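DnaJ homolog subfamily C member 10 (Mus musculus, PDB 3APQ) acts as an endoplasmic reticulum disulfide reductase that helps proteins fold correctly and promotes the degradation of misfolded ones. Local coordinates at residues Asn40-Phe45 against Gly78-Trp83. Numbering follows the deposited sequence.
Sequences NAHGDF and GQYESW
A single tyrosine ring, Y80, is used by one helix in two ways at once: F45 presses its edge against the ring face, while H42 takes hold of the phenol oxygen at the rim. The phenol oxygen, Y80 OH, lies 2.6 Å from H42 ND1, within the imidazole plane, in a short hydrogen bond whose donor may be either partner; at 133° it is somewhat bent. The two rings otherwise meet only rim to rim. F45 makes a T-shaped stack with Y80, the planes 83° apart and the centroids separated by 5.0 Å. Its CD2–CE2 edge comes down near the root of the phenol, F45 CE2 reaching Y80 CG at 3.5 Å, with Y80 CB equally near. H42 and F45 are three residues apart, so they leave the helix on neighbouring turns; F45 points toward the tyrosine from its CB onward, whereas H42 sets off across that direction and, with CG anti to the backbone N (chi1 -178°), carries its imidazole to the phenol oxygen. Histidine suits the exposed place because its ring nitrogen can pair with a hydroxyl; phenylalanine suits the buried one, where a purely apolar edge is wanted. A tyrosine supplies both a face and a hydroxyl, and replacing it by alanine would probably leave H42 ND1 without this partner and open a gap beside the F45 edge. H31 and P32 add to the cluster: the H31 ring meets both F45 and Y80, and P32 touches both as well. Y80 also rests on L46 and N49 of helix 41-55. Through this tyrosine, the loop between helix 58-67 and helix 83-88 is laid against the first turns of helix 41-55 in the J domain of this J-Trx1 fragment, away from the first thioredoxin domain and its five-stranded sheet.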
ATOM      1  N   ASN A  40      -1.196 -18.597 -24.372  1.00 34.44           N
ATOM      2  CA  ASN A  40      -0.914 -18.965 -22.986  1.00 34.34           C
ATOM      3  C   ASN A  40      -0.790 -17.758 -22.063  1.00 32.79           C
ATOM      4  O   ASN A  40      -0.692 -17.912 -20.822  1.00 31.76           O
ATOM      5  CB  ASN A  40       0.402 -19.739 -22.909  1.00 35.49           C
ATOM      6  CG  ASN A  40       0.420 -20.969 -23.815  1.00 41.08           C
ATOM      7  OD1 ASN A  40      -0.500 -21.193 -24.612  1.00 47.52           O
ATOM      8  ND2 ASN A  40       1.486 -21.774 -23.702  1.00 44.31           N
ATOM      9  N   ALA A  41      -0.724 -16.553 -22.636  1.00 31.33           N
ATOM     10  CA  ALA A  41      -0.551 -15.361 -21.774  1.00 29.62           C
ATOM     11  C   ALA A  41      -1.569 -15.314 -20.639  1.00 28.72           C
ATOM     12  O   ALA A  41      -1.214 -15.044 -19.490  1.00 28.54           O
ATOM     13  CB  ALA A  41      -0.600 -14.068 -22.580  1.00 29.41           C
ATOM     14  N   HIS A  42      -2.837 -15.563 -20.957  1.00 29.06           N
ATOM     15  CA  HIS A  42      -3.883 -15.533 -19.936  1.00 28.82           C
ATOM     16  C   HIS A  42      -3.577 -16.547 -18.806  1.00 28.15           C
ATOM     17  O   HIS A  42      -3.516 -16.175 -17.608  1.00 27.50           O
ATOM     18  CB  HIS A  42      -5.219 -15.810 -20.601  1.00 30.31           C
ATOM     19  CG  HIS A  42      -6.379 -15.758 -19.673  1.00 32.19           C
ATOM     20  ND1 HIS A  42      -6.861 -14.572 -19.156  1.00 34.34           N
ATOM     21  CD2 HIS A  42      -7.171 -16.740 -19.180  1.00 34.54           C
ATOM     22  CE1 HIS A  42      -7.898 -14.834 -18.371  1.00 37.92           C
ATOM     23  NE2 HIS A  42      -8.107 -16.141 -18.375  1.00 35.86           N
ATOM     24  N   GLY A  43      -3.344 -17.812 -19.173  1.00 29.18           N
ATOM     25  CA  GLY A  43      -3.110 -18.877 -18.153  1.00 29.25           C
ATOM     26  C   GLY A  43      -1.906 -18.627 -17.253  1.00 28.95           C
ATOM     27  O   GLY A  43      -1.972 -18.751 -16.011  1.00 26.12           O
ATOM     28  N   ASP A  44      -0.797 -18.243 -17.901  1.00 28.83           N
ATOM     29  CA  ASP A  44       0.441 -17.877 -17.218  1.00 28.16           C
ATOM     30  C   ASP A  44       0.191 -16.738 -16.183  1.00 26.26           C
ATOM     31  O   ASP A  44       0.642 -16.788 -15.017  1.00 24.83           O
ATOM     32  CB  ASP A  44       1.511 -17.403 -18.242  1.00 28.73           C
ATOM     33  CG  ASP A  44       1.801 -18.427 -19.336  1.00 34.65           C
ATOM     34  OD1 ASP A  44       1.607 -19.635 -19.100  1.00 36.55           O
ATOM     35  OD2 ASP A  44       2.213 -18.020 -20.470  1.00 41.90           O
ATOM     36  N   PHE A  45      -0.521 -15.702 -16.611  1.00 25.67           N
ATOM     37  CA  PHE A  45      -0.775 -14.581 -15.705  1.00 23.87           C
ATOM     38  C   PHE A  45      -1.692 -14.947 -14.521  1.00 24.65           C
ATOM     39  O   PHE A  45      -1.542 -14.418 -13.387  1.00 23.88           O
ATOM     40  CB  PHE A  45      -1.319 -13.377 -16.465  1.00 23.57           C
ATOM     41  CG  PHE A  45      -1.297 -12.090 -15.674  1.00 23.16           C
ATOM     42  CD1 PHE A  45      -0.079 -11.548 -15.265  1.00 29.41           C
ATOM     43  CD2 PHE A  45      -2.460 -11.447 -15.318  1.00 27.41           C
ATOM     44  CE1 PHE A  45      -0.041 -10.362 -14.522  1.00 28.62           C
ATOM     45  CE2 PHE A  45      -2.436 -10.260 -14.581  1.00 26.61           C
ATOM     46  CZ  PHE A  45      -1.239  -9.718 -14.195  1.00 28.22           C
ATOM     47  N   GLY A  78      -8.348 -15.540 -10.086  1.00 41.31           N
ATOM     48  CA  GLY A  78      -8.605 -15.394 -11.517  1.00 41.18           C
ATOM     49  C   GLY A  78      -9.001 -14.002 -11.983  1.00 41.13           C
ATOM     50  O   GLY A  78      -9.205 -13.789 -13.185  1.00 41.57           O
ATOM     51  N   GLN A  79      -9.138 -13.057 -11.055  1.00 39.72           N
ATOM     52  CA  GLN A  79      -9.679 -11.748 -11.424  1.00 38.66           C
ATOM     53  C   GLN A  79      -8.550 -10.746 -11.393  1.00 35.94           C
ATOM     54  O   GLN A  79      -8.094 -10.378 -10.320  1.00 35.70           O
ATOM     55  CB  GLN A  79     -10.751 -11.340 -10.440  1.00 39.89           C
ATOM     56  CG  GLN A  79     -12.034 -12.121 -10.573  1.00 43.36           C
ATOM     57  CD  GLN A  79     -13.056 -11.652  -9.561  1.00 49.77           C
ATOM     58  OE1 GLN A  79     -13.546 -10.516  -9.645  1.00 51.15           O
ATOM     59  NE2 GLN A  79     -13.382 -12.519  -8.576  1.00 51.26           N
ATOM     60  N   TYR A  80      -8.070 -10.334 -12.559  1.00 32.25           N
ATOM     61  CA  TYR A  80      -6.962  -9.410 -12.576  1.00 28.97           C
ATOM     62  C   TYR A  80      -7.450  -8.116 -13.207  1.00 26.82           C
ATOM     63  O   TYR A  80      -8.532  -8.048 -13.742  1.00 26.03           O
ATOM     64  CB  TYR A  80      -5.692  -9.978 -13.252  1.00 28.32           C
ATOM     65  CG  TYR A  80      -5.910 -10.515 -14.647  1.00 27.71           C
ATOM     66  CD1 TYR A  80      -5.994  -9.660 -15.740  1.00 28.88           C
ATOM     67  CD2 TYR A  80      -6.061 -11.899 -14.864  1.00 28.94           C
ATOM     68  CE1 TYR A  80      -6.233 -10.157 -17.009  1.00 31.53           C
ATOM     69  CE2 TYR A  80      -6.279 -12.416 -16.131  1.00 28.96           C
ATOM     70  CZ  TYR A  80      -6.359 -11.548 -17.201  1.00 31.47           C
ATOM     71  OH  TYR A  80      -6.571 -12.041 -18.448  1.00 33.23           O
ATOM     72  N   GLU A  81      -6.635  -7.088 -13.076  1.00 25.30           N
ATOM     73  CA  GLU A  81      -6.946  -5.751 -13.528  1.00 23.07           C
ATOM     74  C   GLU A  81      -6.260  -5.454 -14.856  1.00 22.26           C
ATOM     75  O   GLU A  81      -5.508  -6.259 -15.370  1.00 20.04           O
ATOM     76  CB  GLU A  81      -6.437  -4.781 -12.456  1.00 23.92           C
ATOM     77  CG  GLU A  81      -7.054  -5.032 -11.047  1.00 26.04           C
ATOM     78  CD  GLU A  81      -8.526  -4.653 -10.963  1.00 35.33           C
ATOM     79  OE1 GLU A  81      -9.043  -3.838 -11.768  1.00 32.91           O
ATOM     80  OE2 GLU A  81      -9.188  -5.181 -10.044  1.00 40.78           O
ATOM     81  N   SER A  82      -6.531  -4.278 -15.398  1.00 20.82           N
ATOM     82  CA  SER A  82      -5.937  -3.850 -16.655  1.00 21.22           C
ATOM     83  C   SER A  82      -4.428  -3.573 -16.536  1.00 19.22           C
ATOM     84  O   SER A  82      -3.904  -3.297 -15.434  1.00 19.17           O
ATOM     85  CB  SER A  82      -6.678  -2.592 -17.131  1.00 22.19           C
ATOM     86  OG  SER A  82      -6.328  -1.480 -16.308  1.00 20.65           O
ATOM     87  N   TRP A  83      -3.723  -3.609 -17.670  1.00 18.26           N
ATOM     88  CA  TRP A  83      -2.318  -3.211 -17.678  1.00 17.35           C
ATOM     89  C   TRP A  83      -2.153  -1.819 -17.072  1.00 17.52           C
ATOM     90  O   TRP A  83      -1.200  -1.570 -16.328  1.00 16.33           O
ATOM     91  CB  TRP A  83      -1.766  -3.190 -19.092  1.00 17.96           C
ATOM     92  CG  TRP A  83      -0.300  -2.892 -19.209  1.00 15.15           C
ATOM     93  CD1 TRP A  83       0.724  -3.812 -19.222  1.00 15.23           C
ATOM     94  CD2 TRP A  83       0.292  -1.616 -19.426  1.00 17.54           C
ATOM     95  NE1 TRP A  83       1.932  -3.159 -19.373  1.00 15.49           N
ATOM     96  CE2 TRP A  83       1.696  -1.819 -19.523  1.00 15.06           C
ATOM     97  CE3 TRP A  83      -0.219  -0.292 -19.501  1.00 14.58           C
ATOM     98  CZ2 TRP A  83       2.602  -0.763 -19.699  1.00 17.98           C
ATOM     99  CZ3 TRP A  83       0.699   0.753 -19.690  1.00 18.94           C
ATOM    100  CH2 TRP A  83       2.081   0.514 -19.756  1.00 17.94           C
TER